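Local atomic coordinates of berberine bridge enzyme-like 28 (Arabidopsis thaliana, PDB entry 5D79), a protein that is an FAD-dependent oxidoreductase of the berberine bridge enzyme-like family, probably secreted to the cell wall, and is involved in adaptation to salt stress. Residues I253-V258 and T303-G308; D370-P375 and Y425-V430. One frame throughout, in Å; residues are numbered along the deposited sequence.

Contact 1 of 2, residues I253-V258 and T303-G308; sequences ITVFKV and TGLYIG
Phe256 lays its ring across the backbone of Gly304, a worked example of an aromatic residue in a beta sheet covering the glycine paired with it on the neighbouring strand. Rotation about the CA-CB bond sets CG between the backbone N and the carbonyl carbon (chi1 65°), swinging the ring over the other strand. CD1 then lies 3.7 Å from Gly304 O, CE1 3.4 Å from Gly304 CA, and CZ, at the tip, 3.5 Å from the same CA; CE2 is 3.9 Å from Gly304 N, which CD2 also approaches. The CH-pi contact is made over the ring face, offset toward the rim, where a side chain on Gly304 would collide with CZ. Antiparallel strands 253-260 and 298-306 belong to a seven-stranded sheet consistent with the substrate-binding domain of berberine bridge enzyme relatives; paired backbone bonds join Phe256-Gly304 and Thr254-Tyr306, with Tyr306 N 2.6 Å from Thr254 O. On Phe256's side, covered by Leu313 of helix 310-320, Thr254 OG1 donates to a lone pair of Gly308 O at 2.8 Å, holding the last residue of the inverse gamma turn centred on Ile307. On the opposite face, Leu305 CD1 touches both Ile253 CD1, at 3.6 Å, and Val255 CG1, facing helix 336-343.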
ATOM      1  N   ILE A 253     -16.919  16.155   9.435  1.00 17.39           N
ATOM      2  CA  ILE A 253     -16.938  15.792   8.026  1.00 14.39           C
ATOM      3  C   ILE A 253     -18.160  14.923   7.720  1.00 14.42           C
ATOM      4  O   ILE A 253     -18.963  14.620   8.610  1.00 15.26           O
ATOM      5  CB  ILE A 253     -15.637  15.085   7.622  1.00 15.47           C
ATOM      6  CG1 ILE A 253     -15.309  13.923   8.568  1.00 20.55           C
ATOM      7  CG2 ILE A 253     -14.498  16.086   7.670  1.00 14.96           C
ATOM      8  CD1 ILE A 253     -16.045  12.610   8.317  1.00 18.51           C
ATOM      9  N   THR A 254     -18.307  14.537   6.460  1.00 15.64           N
ATOM     10  CA  THR A 254     -19.487  13.792   6.050  1.00 16.05           C
ATOM     11  C   THR A 254     -19.116  12.581   5.212  1.00 16.06           C
ATOM     12  O   THR A 254     -18.464  12.723   4.172  1.00 15.14           O
ATOM     13  CB  THR A 254     -20.462  14.678   5.236  1.00 16.02           C
ATOM     14  OG1 THR A 254     -20.797  15.854   5.979  1.00 17.91           O
ATOM     15  CG2 THR A 254     -21.733  13.923   4.921  1.00 15.16           C
ATOM     16  N   VAL A 255     -19.541  11.397   5.663  1.00 15.67           N
ATOM     17  CA  VAL A 255     -19.480  10.193   4.832  1.00 16.41           C
ATOM     18  C   VAL A 255     -20.862   9.857   4.244  1.00 18.44           C
ATOM     19  O   VAL A 255     -21.889  10.328   4.731  1.00 16.06           O
ATOM     20  CB  VAL A 255     -18.943   8.967   5.608  1.00 13.26           C
ATOM     21  CG1 VAL A 255     -17.540   9.242   6.140  1.00 12.37           C
ATOM     22  CG2 VAL A 255     -19.912   8.547   6.734  1.00 14.50           C
ATOM     23  N   PHE A 256     -20.872   9.047   3.185  1.00 18.79           N
ATOM     24  CA  PHE A 256     -22.115   8.614   2.537  1.00 17.78           C
ATOM     25  C   PHE A 256     -21.974   7.261   1.838  1.00 16.32           C
ATOM     26  O   PHE A 256     -20.891   6.863   1.410  1.00 14.23           O
ATOM     27  CB  PHE A 256     -22.600   9.666   1.529  1.00 18.97           C
ATOM     28  CG  PHE A 256     -21.670   9.880   0.349  1.00 22.55           C
ATOM     29  CD1 PHE A 256     -20.643  10.813   0.415  1.00 22.32           C
ATOM     30  CD2 PHE A 256     -21.847   9.169  -0.839  1.00 19.46           C
ATOM     31  CE1 PHE A 256     -19.813  11.015  -0.663  1.00 24.17           C
ATOM     32  CE2 PHE A 256     -21.017   9.372  -1.921  1.00 19.42           C
ATOM     33  CZ  PHE A 256     -19.999  10.292  -1.834  1.00 20.80           C
ATOM     34  N   LYS A 257     -23.086   6.554   1.725  1.00 18.14           N
ATOM     35  CA  LYS A 257     -23.088   5.267   1.064  1.00 17.86           C
ATOM     36  C   LYS A 257     -24.359   5.171   0.253  1.00 19.51           C
ATOM     37  O   LYS A 257     -25.440   5.521   0.731  1.00 22.52           O
ATOM     38  CB  LYS A 257     -22.986   4.129   2.083  1.00 20.21           C
ATOM     39  CG  LYS A 257     -22.939   2.730   1.485  1.00 26.36           C
ATOM     40  CD  LYS A 257     -22.642   1.675   2.550  1.00 33.13           C
ATOM     41  CE  LYS A 257     -21.262   1.904   3.184  1.00 38.50           C
ATOM     42  NZ  LYS A 257     -20.916   0.969   4.309  1.00 39.17           N
ATOM     43  N   VAL A 258     -24.221   4.739  -0.992  1.00 16.60           N
ATOM     44  CA  VAL A 258     -25.371   4.443  -1.826  1.00 19.60           C
ATOM     45  C   VAL A 258     -25.159   3.082  -2.473  1.00 21.04           C
ATOM     46  O   VAL A 258     -24.098   2.805  -3.017  1.00 20.56           O
ATOM     47  CB  VAL A 258     -25.599   5.518  -2.898  1.00 21.73           C
ATOM     48  CG1 VAL A 258     -26.598   5.032  -3.940  1.00 21.54           C
ATOM     49  CG2 VAL A 258     -26.067   6.815  -2.254  1.00 21.45           C
ATOM     50  N   THR A 303     -19.300   4.802  -2.108  1.00 20.48           N
ATOM     51  CA  THR A 303     -18.993   5.342  -0.793  1.00 18.70           C
ATOM     52  C   THR A 303     -18.091   6.557  -0.943  1.00 19.85           C
ATOM     53  O   THR A 303     -17.337   6.684  -1.911  1.00 16.67           O
ATOM     54  CB  THR A 303     -18.313   4.304   0.105  1.00 15.21           C
ATOM     55  OG1 THR A 303     -17.134   3.818  -0.544  1.00 16.31           O
ATOM     56  CG2 THR A 303     -19.243   3.161   0.340  1.00 17.26           C
ATOM     57  N   GLY A 304     -18.168   7.465   0.014  1.00 19.11           N
ATOM     58  CA  GLY A 304     -17.414   8.690  -0.105  1.00 19.04           C
ATOM     59  C   GLY A 304     -17.190   9.442   1.178  1.00 17.48           C
ATOM     60  O   GLY A 304     -17.859   9.211   2.177  1.00 19.11           O
ATOM     61  N   LEU A 305     -16.225  10.346   1.129  1.00 18.03           N
ATOM     62  CA  LEU A 305     -15.876  11.193   2.250  1.00 15.53           C
ATOM     63  C   LEU A 305     -15.865  12.628   1.746  1.00 15.02           C
ATOM     64  O   LEU A 305     -15.169  12.962   0.788  1.00 12.76           O
ATOM     65  CB  LEU A 305     -14.518  10.797   2.838  1.00 14.31           C
ATOM     66  CG  LEU A 305     -13.952  11.781   3.861  1.00 15.01           C
ATOM     67  CD1 LEU A 305     -14.763  11.750   5.110  1.00 16.45           C
ATOM     68  CD2 LEU A 305     -12.509  11.480   4.169  1.00 15.28           C
ATOM     69  N   TYR A 306     -16.671  13.468   2.372  1.00 15.83           N
ATOM     70  CA  TYR A 306     -16.691  14.866   2.017  1.00 17.22           C
ATOM     71  C   TYR A 306     -16.101  15.678   3.162  1.00 19.44           C
ATOM     72  O   TYR A 306     -16.533  15.536   4.315  1.00 19.87           O
ATOM     73  CB  TYR A 306     -18.114  15.311   1.693  1.00 19.08           C
ATOM     74  CG  TYR A 306     -18.223  16.771   1.333  1.00 20.12           C
ATOM     75  CD1 TYR A 306     -17.733  17.245   0.123  1.00 19.64           C
ATOM     76  CD2 TYR A 306     -18.808  17.670   2.205  1.00 19.02           C
ATOM     77  CE1 TYR A 306     -17.829  18.573  -0.203  1.00 19.96           C
ATOM     78  CE2 TYR A 306     -18.908  19.001   1.886  1.00 19.67           C
ATOM     79  CZ  TYR A 306     -18.419  19.449   0.684  1.00 19.74           C
ATOM     80  OH  TYR A 306     -18.529  20.781   0.377  1.00 21.07           O
ATOM     81  N   ILE A 307     -15.101  16.508   2.851  1.00 17.25           N
ATOM     82  CA  ILE A 307     -14.471  17.364   3.860  1.00 18.68           C
ATOM     83  C   ILE A 307     -15.295  18.643   4.064  1.00 19.48           C
ATOM     84  O   ILE A 307     -14.926  19.723   3.594  1.00 20.17           O
ATOM     85  CB  ILE A 307     -13.022  17.727   3.474  1.00 16.73           C
ATOM     86  CG1 ILE A 307     -12.293  16.504   2.978  1.00 12.66           C
ATOM     87  CG2 ILE A 307     -12.267  18.275   4.664  1.00 17.54           C
ATOM     88  CD1 ILE A 307     -12.176  15.444   4.021  1.00 16.64           C
ATOM     89  N   GLY A 308     -16.415  18.498   4.772  1.00 19.35           N
ATOM     90  CA  GLY A 308     -17.351  19.585   4.996  1.00 20.49           C
ATOM     91  C   GLY A 308     -18.695  19.052   5.463  1.00 22.37           C
ATOM     92  O   GLY A 308     -18.842  17.841   5.641  1.00 19.81           O
TER

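Contact 2 of 2, residues D370-P375 and Y425-V430; sequences DFVQEP and YEIQYV
An antiparallel strand pairing at the border of the seven-stranded sheet joins Asp370-Val372, at the end of outermost strand 363-372, to Tyr425-Ile427 at the start of strand 425-434. In the hydrogen-bonded pair, Asp370 N to Ile427 O and Ile427 N to Asp370 O are both 2.9 Å, and Val372 N adds a nearly straight bond (170°) to Tyr425 O. Between them Phe371 and Glu426 make the non-hydrogen-bonded pair: Glu426 CG, anti to its own N (chi1 -176°), sits over one face of the Phe371 ring, 3.6 Å from Phe371 CE2. This alternation of antiparallel beta structure puts Tyr425, Val372, Ile427 and Asp370 together on the reverse side. There Val372 CB lies over the Tyr425 ring, 3.6 Å from Tyr425 CZ, while Tyr425 OH is hydrogen-bonded to Gln274 OE1 of helix 263-276. With the ring of Tyr425 cut back to an alanine, Val372 is likely to lose the face it rests on and Gln274 its hydroxyl partner. Farther along, Tyr429 OH donates to the anti lone pair of Asp370 OD2 at 2.6 Å; OD2 lies at the edge of the ring, in its plane, and the carboxylate is turned 81° from that plane. Asp370 OD1 forms a salt bridge with Arg467, so both carboxylate oxygens of this buried acid are engaged.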
ATOM      1  N   ASP A 370      -4.576  -1.097 -12.335  1.00 14.52           N
ATOM      2  CA  ASP A 370      -4.485  -0.355 -13.576  1.00 13.38           C
ATOM      3  C   ASP A 370      -4.785   1.123 -13.342  1.00  9.94           C
ATOM      4  O   ASP A 370      -5.376   1.516 -12.328  1.00 10.54           O
ATOM      5  CB  ASP A 370      -5.482  -0.892 -14.607  1.00 10.52           C
ATOM      6  CG  ASP A 370      -4.923  -1.985 -15.462  1.00 13.10           C
ATOM      7  OD1 ASP A 370      -3.785  -1.843 -15.953  1.00 16.66           O
ATOM      8  OD2 ASP A 370      -5.642  -2.983 -15.670  1.00 15.51           O
ATOM      9  N   PHE A 371      -4.412   1.933 -14.318  1.00 10.08           N
ATOM     10  CA  PHE A 371      -4.799   3.320 -14.336  1.00 12.51           C
ATOM     11  C   PHE A 371      -5.604   3.570 -15.603  1.00 15.52           C
ATOM     12  O   PHE A 371      -5.212   3.146 -16.688  1.00 13.14           O
ATOM     13  CB  PHE A 371      -3.567   4.223 -14.241  1.00 11.54           C
ATOM     14  CG  PHE A 371      -2.904   4.163 -12.904  1.00 15.04           C
ATOM     15  CD1 PHE A 371      -1.961   3.177 -12.628  1.00 17.51           C
ATOM     16  CD2 PHE A 371      -3.267   5.047 -11.893  1.00 15.71           C
ATOM     17  CE1 PHE A 371      -1.376   3.085 -11.372  1.00 16.88           C
ATOM     18  CE2 PHE A 371      -2.679   4.967 -10.633  1.00 14.97           C
ATOM     19  CZ  PHE A 371      -1.736   3.980 -10.373  1.00 13.65           C
ATOM     20  N   VAL A 372      -6.751   4.221 -15.440  1.00 13.86           N
ATOM     21  CA  VAL A 372      -7.621   4.562 -16.552  1.00 14.34           C
ATOM     22  C   VAL A 372      -7.446   6.032 -16.866  1.00 10.88           C
ATOM     23  O   VAL A 372      -7.516   6.874 -15.977  1.00 12.36           O
ATOM     24  CB  VAL A 372      -9.105   4.247 -16.240  1.00 12.45           C
ATOM     25  CG1 VAL A 372     -10.036   4.796 -17.331  1.00 11.27           C
ATOM     26  CG2 VAL A 372      -9.299   2.741 -16.051  1.00 11.82           C
ATOM     27  N   GLN A 373      -7.197   6.335 -18.134  1.00 15.67           N
ATOM     28  CA  GLN A 373      -6.890   7.701 -18.558  1.00 14.04           C
ATOM     29  C   GLN A 373      -8.036   8.333 -19.342  1.00 13.02           C
ATOM     30  O   GLN A 373      -8.104   9.550 -19.495  1.00 18.68           O
ATOM     31  CB  GLN A 373      -5.593   7.708 -19.377  1.00 12.24           C
ATOM     32  CG  GLN A 373      -4.416   7.144 -18.586  1.00 14.13           C
ATOM     33  CD  GLN A 373      -3.088   7.247 -19.284  1.00 14.86           C
ATOM     34  OE1 GLN A 373      -2.969   6.957 -20.468  1.00 20.43           O
ATOM     35  NE2 GLN A 373      -2.068   7.648 -18.539  1.00 16.00           N
ATOM     36  N   GLU A 374      -8.943   7.499 -19.825  1.00 13.31           N
ATOM     37  CA  GLU A 374     -10.157   7.981 -20.470  1.00 20.02           C
ATOM     38  C   GLU A 374     -11.263   6.953 -20.263  1.00 19.28           C
ATOM     39  O   GLU A 374     -10.985   5.753 -20.217  1.00 18.78           O
ATOM     40  CB  GLU A 374      -9.926   8.260 -21.963  1.00 25.52           C
ATOM     41  CG  GLU A 374      -9.467   7.073 -22.799  1.00 25.28           C
ATOM     42  CD  GLU A 374      -9.160   7.453 -24.245  1.00 24.36           C
ATOM     43  OE1 GLU A 374      -8.685   8.583 -24.482  1.00 22.67           O
ATOM     44  OE2 GLU A 374      -9.403   6.620 -25.144  1.00 28.03           O
ATOM     45  N   PRO A 375     -12.518   7.421 -20.135  1.00 16.55           N
ATOM     46  CA  PRO A 375     -13.628   6.569 -19.688  1.00 18.05           C
ATOM     47  C   PRO A 375     -13.764   5.280 -20.497  1.00 18.17           C
ATOM     48  O   PRO A 375     -13.737   5.317 -21.728  1.00 20.03           O
ATOM     49  CB  PRO A 375     -14.849   7.474 -19.875  1.00 18.42           C
ATOM     50  CG  PRO A 375     -14.298   8.842 -19.717  1.00 18.63           C
ATOM     51  CD  PRO A 375     -12.982   8.788 -20.432  1.00 16.96           C
ATOM     52  N   TYR A 425      -8.734   7.718 -12.782  1.00 16.06           N
ATOM     53  CA  TYR A 425      -8.840   6.924 -11.568  1.00 15.33           C
ATOM     54  C   TYR A 425      -7.955   5.688 -11.634  1.00 14.15           C
ATOM     55  O   TYR A 425      -7.416   5.340 -12.683  1.00 15.65           O
ATOM     56  CB  TYR A 425     -10.298   6.523 -11.308  1.00 13.70           C
ATOM     57  CG  TYR A 425     -10.943   5.668 -12.375  1.00 14.78           C
ATOM     58  CD1 TYR A 425     -11.608   6.254 -13.453  1.00 13.22           C
ATOM     59  CD2 TYR A 425     -10.916   4.285 -12.294  1.00 14.16           C
ATOM     60  CE1 TYR A 425     -12.216   5.491 -14.429  1.00 13.66           C
ATOM     61  CE2 TYR A 425     -11.524   3.503 -13.274  1.00 16.69           C
ATOM     62  CZ  TYR A 425     -12.170   4.113 -14.337  1.00 15.22           C
ATOM     63  OH  TYR A 425     -12.776   3.351 -15.311  1.00 14.17           O
ATOM     64  N   GLU A 426      -7.799   5.040 -10.494  1.00 13.59           N
ATOM     65  CA  GLU A 426      -7.034   3.812 -10.409  1.00 14.64           C
ATOM     66  C   GLU A 426      -8.035   2.688 -10.156  1.00 14.36           C
ATOM     67  O   GLU A 426      -9.065   2.893  -9.511  1.00 12.83           O
ATOM     68  CB  GLU A 426      -5.972   3.915  -9.303  1.00 12.77           C
ATOM     69  CG  GLU A 426      -5.028   2.713  -9.179  1.00 14.86           C
ATOM     70  CD  GLU A 426      -5.513   1.687  -8.167  1.00 18.33           C
ATOM     71  OE1 GLU A 426      -6.486   1.982  -7.434  1.00 17.45           O
ATOM     72  OE2 GLU A 426      -4.921   0.591  -8.101  1.00 14.63           O
ATOM     73  N   ILE A 427      -7.754   1.511 -10.692  1.00 10.07           N
ATOM     74  CA  ILE A 427      -8.667   0.400 -10.520  1.00 15.22           C
ATOM     75  C   ILE A 427      -7.900  -0.848 -10.068  1.00 17.51           C
ATOM     76  O   ILE A 427      -6.875  -1.207 -10.650  1.00 18.07           O
ATOM     77  CB  ILE A 427      -9.470   0.129 -11.825  1.00 12.08           C
ATOM     78  CG1 ILE A 427     -10.378  -1.091 -11.682  1.00 12.19           C
ATOM     79  CG2 ILE A 427      -8.552  -0.027 -13.018  1.00 14.13           C
ATOM     80  CD1 ILE A 427     -11.368  -1.192 -12.809  1.00 14.75           C
ATOM     81  N   GLN A 428      -8.387  -1.479  -9.003  1.00 12.03           N
ATOM     82  CA  GLN A 428      -7.778  -2.695  -8.490  1.00 12.54           C
ATOM     83  C   GLN A 428      -8.732  -3.862  -8.641  1.00 12.24           C
ATOM     84  O   GLN A 428      -9.895  -3.768  -8.298  1.00 17.38           O
ATOM     85  CB  GLN A 428      -7.382  -2.534  -7.014  1.00 16.17           C
ATOM     86  CG  GLN A 428      -6.735  -3.777  -6.406  1.00 16.06           C
ATOM     87  CD  GLN A 428      -6.617  -3.721  -4.893  1.00 19.98           C
ATOM     88  OE1 GLN A 428      -7.152  -2.816  -4.239  1.00 22.17           O
ATOM     89  NE2 GLN A 428      -5.911  -4.700  -4.323  1.00 17.86           N
ATOM     90  N   TYR A 429      -8.227  -4.961  -9.173  1.00 15.01           N
ATOM     91  CA  TYR A 429      -8.966  -6.219  -9.228  1.00 14.78           C
ATOM     92  C   TYR A 429      -8.335  -7.167  -8.217  1.00 11.46           C
ATOM     93  O   TYR A 429      -7.176  -7.559  -8.363  1.00 17.85           O
ATOM     94  CB  TYR A 429      -8.922  -6.833 -10.630  1.00 13.97           C
ATOM     95  CG  TYR A 429      -8.710  -5.842 -11.768  1.00 16.95           C
ATOM     96  CD1 TYR A 429      -7.423  -5.427 -12.135  1.00 20.00           C
ATOM     97  CD2 TYR A 429      -9.789  -5.346 -12.500  1.00 14.23           C
ATOM     98  CE1 TYR A 429      -7.225  -4.541 -13.179  1.00 17.43           C
ATOM     99  CE2 TYR A 429      -9.600  -4.454 -13.536  1.00 13.49           C
ATOM    100  CZ  TYR A 429      -8.318  -4.054 -13.877  1.00 16.81           C
ATOM    101  OH  TYR A 429      -8.124  -3.173 -14.925  1.00 14.99           O
ATOM    102  N   VAL A 430      -9.079  -7.534  -7.185  1.00 13.20           N
ATOM    103  CA  VAL A 430      -8.511  -8.362  -6.122  1.00 17.01           C
ATOM    104  C   VAL A 430      -9.488  -9.477  -5.719  1.00 18.67           C
ATOM    105  O   VAL A 430     -10.681  -9.250  -5.539  1.00 15.07           O
ATOM    106  CB  VAL A 430      -8.113  -7.496  -4.892  1.00 18.28           C
ATOM    107  CG1 VAL A 430      -9.273  -6.608  -4.450  1.00 19.49           C
ATOM    108  CG2 VAL A 430      -7.596  -8.353  -3.745  1.00 12.10           C
TER

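Both contacts are antiparallel pairings within one seven-stranded sheet, yet they lie toward its opposite borders, with centres about 21 Å apart and nearest atoms about 12 Å apart. Contact 1 joins 253-260, the strand next to outermost 331-334, to 298-306; contact 2 joins outermost 363-372 to 425-434. Strands 284-292 and 396-402 bridge the interval. Contact 1 closes before contact 2 opens along the chain, and the strand order across the sheet differs from the sequence order. In berberine bridge enzyme relatives such a helix-covered sheet lies against the FAD-binding domain. Consistent with this, contact 2 comes closer to the flavin cofactor, about 7 Å from the Glu426 side chain, whereas contact 1 stands farther off, about 11 Å from that of Thr303.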